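Cobalamin biosynthesis protein (Agrobacterium tumefaciens, PDB 3BY5) probably takes part in the biosynthesis of cobalamin (vitamin B12), being related to the C-terminal part of CbiG. Local coordinates at residues V10-A22 and V120-D132; V70-M83 and G94-A106. All coordinates share one frame; numbering follows the deposited sequence.

Overall arrangement
Interaction 1 joins strands 11-17 and 123-129 in the middle of the mixed sheet, its centre about 3 Å from that of the chain. Interaction 2 lies about 13 Å away, centre to centre: helix 98-107 packs on the sheet, and helix 72-84 crosses that helix at 96°. Along the chain the order is 10-22, 70-83, 94-106, 120-132, so in sequence both helices fall between two strands that are neighbours in the sheet. The layers touch in several places, among them Ala103 CB at 3.5 Å from Gly14 N. The central strand pair and the helix covering it thus appear to form one continuous core of the domain, and both contacts border one sulfate ion.

Interaction 1. Residues V10-A22 and V120-D132; sequences VTVAGIGCRKGAA and VGDVTVAIAMTSD. With SO4 (sulfate ion), chain B.
Ile15 and Val123 face each other across an antiparallel beta ladder between strands 11-17 and 123-129, their side chains inclined to each other and meeting through CG2 and CG1 at 3.9 Å. With chi1 at -49°, Ile15 sets CG2 anti to its backbone N, on the side of Val123. The other branch of Ile15 runs alongside Val125, CD1 reaching CG1 at 4.2 Å, while helix 23-37 covers Ile15 through Ile26 and Val30. At the far end of the ladder Thr11 and selenomethionine Met129 lie side by side: Thr11 CB meets Met129 CG at 3.6 Å, and Thr11 CG2 meets the terminal CE at 3.7 Å. This face, which also carries Ala13, Cys17 and Ile127, is largely apolar.

The strand axes approach to 4.4 Å at 157°, and paired backbone bonds join Val12 with Ala128, Gly14 with Ala126 and Gly16 with Thr124, Val12 N lying 2.8 Å from Ala128 O. Here the parallel strands of an alpha/beta sheet give way to antiparallel ones.

The reverse face, with Val12, Ala126 and Ala128, receives helix 98-107. Gly14 and Gly16 add no side chain there, and beside Gly16 sits a sulfate ion, to which Thr124 OG1 donates a hydrogen bond of 3.1 Å at sulfate O3.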
# COMPACT_ATOMS: atom_id res chain seq x y z
N VAL A 10 -9.37 -6.82 -11.02
CA VAL A 10 -8.23 -6.64 -10.07
C VAL A 10 -8.32 -7.63 -8.90
O VAL A 10 -9.36 -7.76 -8.25
CB VAL A 10 -8.09 -5.16 -9.61
CG1 VAL A 10 -7.18 -5.01 -8.38
CG2 VAL A 10 -7.58 -4.29 -10.76
N THR A 11 -7.22 -8.35 -8.66
CA THR A 11 -7.13 -9.36 -7.60
C THR A 11 -5.99 -9.11 -6.60
O THR A 11 -4.82 -8.96 -6.97
CB THR A 11 -7.13 -10.81 -8.18
OG1 THR A 11 -6.20 -11.64 -7.46
CG2 THR A 11 -6.77 -10.82 -9.66
N VAL A 12 -6.37 -9.08 -5.32
CA VAL A 12 -5.48 -8.73 -4.22
C VAL A 12 -5.22 -9.96 -3.36
O VAL A 12 -6.15 -10.67 -3.01
CB VAL A 12 -6.12 -7.61 -3.33
CG1 VAL A 12 -5.24 -7.26 -2.14
CG2 VAL A 12 -6.38 -6.36 -4.16
N ALA A 13 -3.95 -10.21 -3.02
CA ALA A 13 -3.61 -11.25 -2.05
C ALA A 13 -3.21 -10.66 -0.72
O ALA A 13 -2.20 -9.96 -0.62
CB ALA A 13 -2.52 -12.14 -2.58
N GLY A 14 -4.00 -10.93 0.31
CA GLY A 14 -3.68 -10.52 1.68
C GLY A 14 -2.70 -11.50 2.30
O GLY A 14 -2.93 -12.71 2.26
N ILE A 15 -1.61 -10.99 2.85
CA ILE A 15 -0.53 -11.84 3.38
C ILE A 15 -0.39 -11.71 4.90
O ILE A 15 -0.28 -10.61 5.44
CB ILE A 15 0.84 -11.53 2.72
CG1 ILE A 15 0.73 -11.49 1.19
CG2 ILE A 15 1.90 -12.54 3.16
CD1 ILE A 15 0.27 -12.78 0.54
N GLY A 16 -0.39 -12.86 5.57
CA GLY A 16 -0.07 -12.93 6.99
C GLY A 16 1.03 -13.95 7.18
O GLY A 16 1.07 -14.96 6.48
N CYS A 17 1.94 -13.68 8.11
CA CYS A 17 3.00 -14.62 8.46
C CYS A 17 3.46 -14.41 9.89
O CYS A 17 3.22 -13.36 10.49
CB CYS A 17 4.18 -14.52 7.49
SG CYS A 17 4.73 -12.85 7.12
N ARG A 18 4.13 -15.43 10.44
CA ARG A 18 4.70 -15.34 11.78
C ARG A 18 5.99 -14.51 11.72
O ARG A 18 6.63 -14.43 10.66
CB ARG A 18 4.98 -16.75 12.35
CG ARG A 18 4.37 -17.00 13.74
CD ARG A 18 5.13 -16.28 14.85
NE ARG A 18 4.23 -15.75 15.88
CZ ARG A 18 3.64 -14.55 15.84
NH1 ARG A 18 2.85 -14.17 16.83
NH2 ARG A 18 3.84 -13.73 14.81
N LYS A 19 6.33 -13.87 12.84
CA LYS A 19 7.54 -13.06 12.97
C LYS A 19 8.77 -13.86 12.56
O LYS A 19 9.10 -14.88 13.17
CB LYS A 19 7.72 -12.56 14.42
CG LYS A 19 6.62 -11.63 14.95
CD LYS A 19 6.74 -11.49 16.46
CE LYS A 19 5.56 -10.74 17.07
NZ LYS A 19 5.60 -10.79 18.56
N GLY A 20 9.43 -13.40 11.51
CA GLY A 20 10.61 -14.07 10.97
C GLY A 20 10.20 -15.03 9.88
O GLY A 20 10.15 -16.25 10.09
N ALA A 21 9.88 -14.48 8.71
CA ALA A 21 9.53 -15.27 7.54
C ALA A 21 10.41 -14.82 6.38
O ALA A 21 10.54 -13.62 6.12
CB ALA A 21 8.06 -15.10 7.19
N ALA A 22 11.04 -15.79 5.71
CA ALA A 22 11.90 -15.51 4.56
C ALA A 22 11.08 -15.03 3.38
O ALA A 22 9.94 -15.47 3.20
CB ALA A 22 12.71 -16.75 4.19
N VAL A 120 0.38 -21.80 3.28
CA VAL A 120 1.47 -22.53 2.61
C VAL A 120 2.74 -22.37 3.43
O VAL A 120 3.35 -21.30 3.42
CB VAL A 120 1.74 -22.00 1.17
CG1 VAL A 120 2.73 -22.91 0.46
CG2 VAL A 120 0.47 -21.88 0.36
N GLY A 121 3.14 -23.43 4.13
CA GLY A 121 4.16 -23.31 5.17
C GLY A 121 3.47 -22.63 6.34
O GLY A 121 2.41 -23.09 6.79
N ASP A 122 4.03 -21.54 6.84
CA ASP A 122 3.31 -20.69 7.79
C ASP A 122 3.14 -19.25 7.27
O ASP A 122 3.33 -18.27 7.99
CB ASP A 122 3.91 -20.75 9.21
CG ASP A 122 5.42 -20.90 9.20
OD1 ASP A 122 5.92 -21.87 9.80
OD2 ASP A 122 6.10 -20.05 8.59
N VAL A 123 2.77 -19.17 5.99
CA VAL A 123 2.37 -17.93 5.35
C VAL A 123 0.91 -18.10 4.93
O VAL A 123 0.57 -19.01 4.18
CB VAL A 123 3.24 -17.59 4.11
CG1 VAL A 123 2.83 -16.27 3.50
CG2 VAL A 123 4.72 -17.55 4.48
N THR A 124 0.05 -17.22 5.44
CA THR A 124 -1.37 -17.21 5.10
C THR A 124 -1.62 -16.30 3.90
O THR A 124 -1.10 -15.20 3.83
CB THR A 124 -2.23 -16.74 6.28
OG1 THR A 124 -1.84 -17.45 7.46
CG2 THR A 124 -3.71 -17.00 6.02
N VAL A 125 -2.41 -16.80 2.95
CA VAL A 125 -2.75 -16.06 1.75
C VAL A 125 -4.27 -16.03 1.59
O VAL A 125 -4.91 -17.09 1.52
CB VAL A 125 -2.13 -16.70 0.49
CG1 VAL A 125 -2.32 -15.80 -0.72
CG2 VAL A 125 -0.64 -17.00 0.71
N ALA A 126 -4.83 -14.83 1.54
CA ALA A 126 -6.25 -14.61 1.25
C ALA A 126 -6.40 -13.89 -0.07
O ALA A 126 -5.79 -12.85 -0.28
CB ALA A 126 -6.89 -13.79 2.35
N ILE A 127 -7.21 -14.43 -0.98
CA ILE A 127 -7.40 -13.78 -2.28
C ILE A 127 -8.77 -13.10 -2.38
O ILE A 127 -9.80 -13.73 -2.16
CB ILE A 127 -7.14 -14.75 -3.48
CG1 ILE A 127 -5.67 -15.16 -3.54
CG2 ILE A 127 -7.50 -14.10 -4.82
CD1 ILE A 127 -5.38 -16.51 -2.96
N ALA A 128 -8.74 -11.81 -2.70
CA ALA A 128 -9.96 -11.05 -2.97
C ALA A 128 -9.96 -10.51 -4.40
O ALA A 128 -8.91 -10.21 -4.95
CB ALA A 128 -10.11 -9.91 -1.98
N MSE A 129 -11.15 -10.43 -4.99
CA MSE A 129 -11.35 -9.77 -6.28
C MSE A 129 -12.36 -8.65 -6.15
O MSE A 129 -13.32 -8.76 -5.39
CB MSE A 129 -11.82 -10.76 -7.34
CG MSE A 129 -10.74 -11.21 -8.29
SE MSE A 129 -10.96 -13.07 -8.82
CE MSE A 129 -9.53 -13.22 -10.14
N THR A 130 -12.15 -7.57 -6.90
CA THR A 130 -13.01 -6.40 -6.81
C THR A 130 -14.04 -6.37 -7.94
O THR A 130 -13.98 -7.19 -8.86
CB THR A 130 -12.19 -5.09 -6.75
OG1 THR A 130 -13.03 -4.02 -6.32
CG2 THR A 130 -11.57 -4.76 -8.10
N SER A 131 -14.98 -5.42 -7.85
CA SER A 131 -16.08 -5.25 -8.81
C SER A 131 -15.66 -5.22 -10.28
O SER A 131 -16.31 -5.85 -11.12
CB SER A 131 -16.89 -3.99 -8.47
OG SER A 131 -17.38 -4.03 -7.14
N ASP A 132 -14.59 -4.49 -10.59
CA ASP A 132 -14.04 -4.43 -11.95
C ASP A 132 -12.88 -5.41 -12.14
O ASP A 132 -13.08 -6.58 -12.46
CB ASP A 132 -13.62 -3.00 -12.32
CG ASP A 132 -12.55 -2.44 -11.39
OD1 ASP A 132 -11.38 -2.31 -11.83
OD2 ASP A 132 -12.88 -2.12 -10.23
S SO4 B . -4.74 -14.85 9.29
O1 SO4 B . -3.93 -13.64 9.29
O2 SO4 B . -5.51 -14.94 8.06
O3 SO4 B . -3.87 -16.02 9.39
O4 SO4 B . -5.65 -14.83 10.43

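Interaction 2. Residues V70-M83 and G94-A106; sequences VAQERLEAVAAETM and GSPSVSEAAALAA. With SO4 (sulfate ion), chain B.
The Arg74 guanidinium has Val78 CG2 over one face, 3.4 Å above the plane and offset toward the rim, and Glu81 OE1 in plane at its edge in a long salt bridge. Across the contact its NH1 comes obliquely to Ala105 O at 3.8 Å, without a hydrogen bond. The puckered Pro96 ring rests on the far end of helix 72-84: its CG lies 3.7 Å from Ala79 CA, and both CG and CD border Thr82 OG1.

Between these two groups the interface is apolar. A chi1 of 163° spreads the methyls of Val78 over two neighbouring residues, CG1 meeting Leu104 CB at 3.8 Å and CG2 meeting Ala105 CB at 3.7 Å. Ala105 CB is also met by Val70 CG1, so valines from two positions converge on one methyl. Leu75 sends CD2 over the backbone of the second helix, 3.5 Å from Ala102 N. Thr82 CG2 meets Leu104 CD1, the two side chains lying at an angle.

The axes of 72-83 and 98-106 pass 8.9 Å apart at 96°, a nearly perpendicular crossing consistent with the small side chains of Ala101, Ala102 and Ala105 there. Val70 and the N-cap residue Ala71, just before the helix, also meet Ser66 of the second subunit.

Ser97 N donates to Glu100 OE1 in an almost straight bond (174°), and Glu100 N returns a weak one to Ser97 OG. Ser97 and Glu100 thus form a capping box at the N-terminus of helix 98-107, where in the crystal Ser97 OG and Ser99 OG also hold a sulfate, probably from the crystallisation liquor.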
# COMPACT_ATOMS: atom_id res chain seq x y z
N VAL A 70 -2.16 -2.00 5.48
CA VAL A 70 -3.45 -1.42 5.81
C VAL A 70 -3.52 -1.06 7.29
O VAL A 70 -3.24 -1.90 8.14
CB VAL A 70 -4.59 -2.41 5.44
CG1 VAL A 70 -5.93 -1.81 5.72
CG2 VAL A 70 -4.50 -2.80 3.98
N ALA A 71 -3.88 0.19 7.58
CA ALA A 71 -4.04 0.69 8.95
C ALA A 71 -5.10 -0.08 9.73
O ALA A 71 -6.06 -0.57 9.14
CB ALA A 71 -4.37 2.17 8.94
N GLN A 72 -4.91 -0.19 11.04
CA GLN A 72 -5.80 -0.95 11.92
C GLN A 72 -7.24 -0.42 11.94
O GLN A 72 -8.19 -1.19 12.06
CB GLN A 72 -5.23 -1.02 13.34
CG GLN A 72 -5.80 -2.13 14.23
CD GLN A 72 -5.28 -3.52 13.87
OE1 GLN A 72 -4.09 -3.71 13.62
NE2 GLN A 72 -6.18 -4.50 13.85
N GLU A 73 -7.38 0.90 11.81
CA GLU A 73 -8.68 1.58 11.73
C GLU A 73 -9.45 1.15 10.50
O GLU A 73 -10.67 1.00 10.54
CB GLU A 73 -8.48 3.10 11.66
CG GLU A 73 -8.17 3.78 13.00
CD GLU A 73 -6.71 3.66 13.44
OE1 GLU A 73 -6.40 4.09 14.58
OE2 GLU A 73 -5.87 3.14 12.67
N ARG A 74 -8.72 0.95 9.40
CA ARG A 74 -9.28 0.56 8.12
C ARG A 74 -9.63 -0.93 8.13
O ARG A 74 -10.65 -1.34 7.57
CB ARG A 74 -8.29 0.90 7.00
CG ARG A 74 -8.76 0.63 5.56
CD ARG A 74 -9.69 1.70 5.01
NE ARG A 74 -11.10 1.33 5.14
CZ ARG A 74 -11.82 0.74 4.19
NH1 ARG A 74 -11.27 0.45 3.01
NH2 ARG A 74 -13.10 0.45 4.41
N LEU A 75 -8.80 -1.73 8.79
CA LEU A 75 -9.05 -3.16 8.97
C LEU A 75 -10.30 -3.39 9.78
O LEU A 75 -11.14 -4.21 9.40
CB LEU A 75 -7.89 -3.84 9.68
CG LEU A 75 -6.59 -4.14 8.93
CD1 LEU A 75 -5.62 -4.80 9.88
CD2 LEU A 75 -6.85 -5.04 7.76
N GLU A 76 -10.41 -2.68 10.90
CA GLU A 76 -11.58 -2.75 11.76
C GLU A 76 -12.87 -2.37 11.03
O GLU A 76 -13.89 -3.04 11.18
CB GLU A 76 -11.39 -1.89 13.01
CG GLU A 76 -10.45 -2.48 14.07
CD GLU A 76 -10.98 -3.74 14.75
OE1 GLU A 76 -12.22 -3.93 14.83
OE2 GLU A 76 -10.14 -4.54 15.22
N ALA A 77 -12.81 -1.31 10.24
CA ALA A 77 -13.94 -0.84 9.44
C ALA A 77 -14.44 -1.91 8.48
O ALA A 77 -15.64 -2.18 8.43
CB ALA A 77 -13.55 0.41 8.67
N VAL A 78 -13.51 -2.53 7.76
CA VAL A 78 -13.79 -3.59 6.78
C VAL A 78 -14.40 -4.82 7.45
O VAL A 78 -15.41 -5.35 6.98
CB VAL A 78 -12.50 -3.95 5.99
CG1 VAL A 78 -12.61 -5.29 5.28
CG2 VAL A 78 -12.22 -2.87 4.99
N ALA A 79 -13.81 -5.24 8.57
CA ALA A 79 -14.33 -6.35 9.36
C ALA A 79 -15.75 -6.08 9.86
O ALA A 79 -16.59 -6.98 9.83
CB ALA A 79 -13.41 -6.66 10.52
N ALA A 80 -16.00 -4.85 10.30
CA ALA A 80 -17.33 -4.41 10.73
C ALA A 80 -18.34 -4.45 9.59
O ALA A 80 -19.43 -4.97 9.76
CB ALA A 80 -17.27 -3.03 11.34
N GLU A 81 -17.96 -3.90 8.43
CA GLU A 81 -18.80 -3.91 7.22
C GLU A 81 -19.21 -5.32 6.76
O GLU A 81 -20.36 -5.54 6.37
CB GLU A 81 -18.09 -3.19 6.06
CG GLU A 81 -18.08 -1.67 6.17
CD GLU A 81 -16.90 -1.03 5.43
OE1 GLU A 81 -16.43 0.03 5.90
OE2 GLU A 81 -16.45 -1.57 4.40
N THR A 82 -18.28 -6.26 6.84
CA THR A 82 -18.51 -7.63 6.37
C THR A 82 -19.39 -8.44 7.32
O THR A 82 -19.83 -9.53 6.99
CB THR A 82 -17.19 -8.39 6.12
OG1 THR A 82 -16.35 -8.29 7.28
CG2 THR A 82 -16.45 -7.81 4.92
N MSE A 83 -19.64 -7.89 8.51
CA MSE A 83 -20.49 -8.53 9.50
C MSE A 83 -21.87 -7.88 9.60
O MSE A 83 -22.74 -8.38 10.31
CB MSE A 83 -19.81 -8.53 10.86
CG MSE A 83 -18.63 -9.46 10.94
SE MSE A 83 -17.60 -9.18 12.56
CE MSE A 83 -18.89 -9.85 13.87
N GLY A 94 -19.38 -15.11 9.88
CA GLY A 94 -18.99 -14.12 10.88
C GLY A 94 -17.87 -13.17 10.50
O GLY A 94 -17.96 -12.48 9.48
N SER A 95 -16.83 -13.16 11.33
CA SER A 95 -15.72 -12.21 11.22
C SER A 95 -14.65 -12.68 10.24
O SER A 95 -14.29 -13.85 10.25
CB SER A 95 -15.08 -12.01 12.60
OG SER A 95 -13.97 -11.13 12.52
N PRO A 96 -14.13 -11.75 9.42
CA PRO A 96 -13.01 -12.12 8.56
C PRO A 96 -11.71 -12.22 9.35
O PRO A 96 -11.59 -11.62 10.42
CB PRO A 96 -12.93 -10.95 7.57
CG PRO A 96 -13.48 -9.81 8.30
CD PRO A 96 -14.53 -10.34 9.22
N SER A 97 -10.76 -12.99 8.84
CA SER A 97 -9.44 -13.04 9.43
C SER A 97 -8.67 -11.78 9.07
O SER A 97 -9.07 -11.01 8.19
CB SER A 97 -8.69 -14.30 8.99
OG SER A 97 -8.22 -14.19 7.66
N VAL A 98 -7.55 -11.57 9.76
CA VAL A 98 -6.72 -10.39 9.58
C VAL A 98 -6.25 -10.22 8.13
O VAL A 98 -6.33 -9.12 7.57
CB VAL A 98 -5.53 -10.41 10.56
CG1 VAL A 98 -4.86 -9.08 10.62
CG2 VAL A 98 -6.00 -10.78 11.96
N SER A 99 -5.80 -11.32 7.52
CA SER A 99 -5.38 -11.34 6.11
C SER A 99 -6.54 -11.12 5.15
O SER A 99 -6.35 -10.50 4.10
CB SER A 99 -4.71 -12.66 5.75
OG SER A 99 -3.83 -13.08 6.78
N GLU A 100 -7.71 -11.65 5.50
CA GLU A 100 -8.91 -11.49 4.69
C GLU A 100 -9.35 -10.04 4.68
O GLU A 100 -9.63 -9.48 3.63
CB GLU A 100 -10.03 -12.41 5.20
CG GLU A 100 -9.86 -13.88 4.83
CD GLU A 100 -10.82 -14.81 5.57
OE1 GLU A 100 -11.42 -14.38 6.58
OE2 GLU A 100 -10.96 -15.98 5.15
N ALA A 101 -9.36 -9.43 5.86
CA ALA A 101 -9.72 -8.02 6.02
C ALA A 101 -8.72 -7.06 5.37
O ALA A 101 -9.10 -5.96 4.97
CB ALA A 101 -9.91 -7.69 7.49
N ALA A 102 -7.45 -7.47 5.29
CA ALA A 102 -6.39 -6.69 4.62
C ALA A 102 -6.55 -6.71 3.11
O ALA A 102 -6.42 -5.67 2.47
CB ALA A 102 -5.02 -7.19 5.01
N ALA A 103 -6.82 -7.89 2.55
CA ALA A 103 -7.06 -8.07 1.12
C ALA A 103 -8.31 -7.34 0.66
O ALA A 103 -8.31 -6.76 -0.42
CB ALA A 103 -7.17 -9.54 0.77
N LEU A 104 -9.36 -7.37 1.48
CA LEU A 104 -10.62 -6.71 1.17
C LEU A 104 -10.51 -5.21 1.27
O LEU A 104 -11.15 -4.49 0.50
CB LEU A 104 -11.75 -7.21 2.07
CG LEU A 104 -12.33 -8.61 1.80
CD1 LEU A 104 -13.39 -8.94 2.83
CD2 LEU A 104 -12.89 -8.73 0.39
N ALA A 105 -9.71 -4.73 2.21
CA ALA A 105 -9.49 -3.29 2.38
C ALA A 105 -8.75 -2.69 1.20
O ALA A 105 -9.11 -1.63 0.70
CB ALA A 105 -8.74 -3.01 3.65
N ALA A 106 -7.71 -3.39 0.75
CA ALA A 106 -6.90 -2.95 -0.38
C ALA A 106 -7.65 -3.07 -1.69
O ALA A 106 -7.45 -2.27 -2.59
CB ALA A 106 -5.62 -3.73 -0.44
S SO4 B . -4.74 -14.85 9.29
O1 SO4 B . -3.93 -13.64 9.29
O2 SO4 B . -5.51 -14.94 8.06
O3 SO4 B . -3.87 -16.02 9.39
O4 SO4 B . -5.65 -14.83 10.43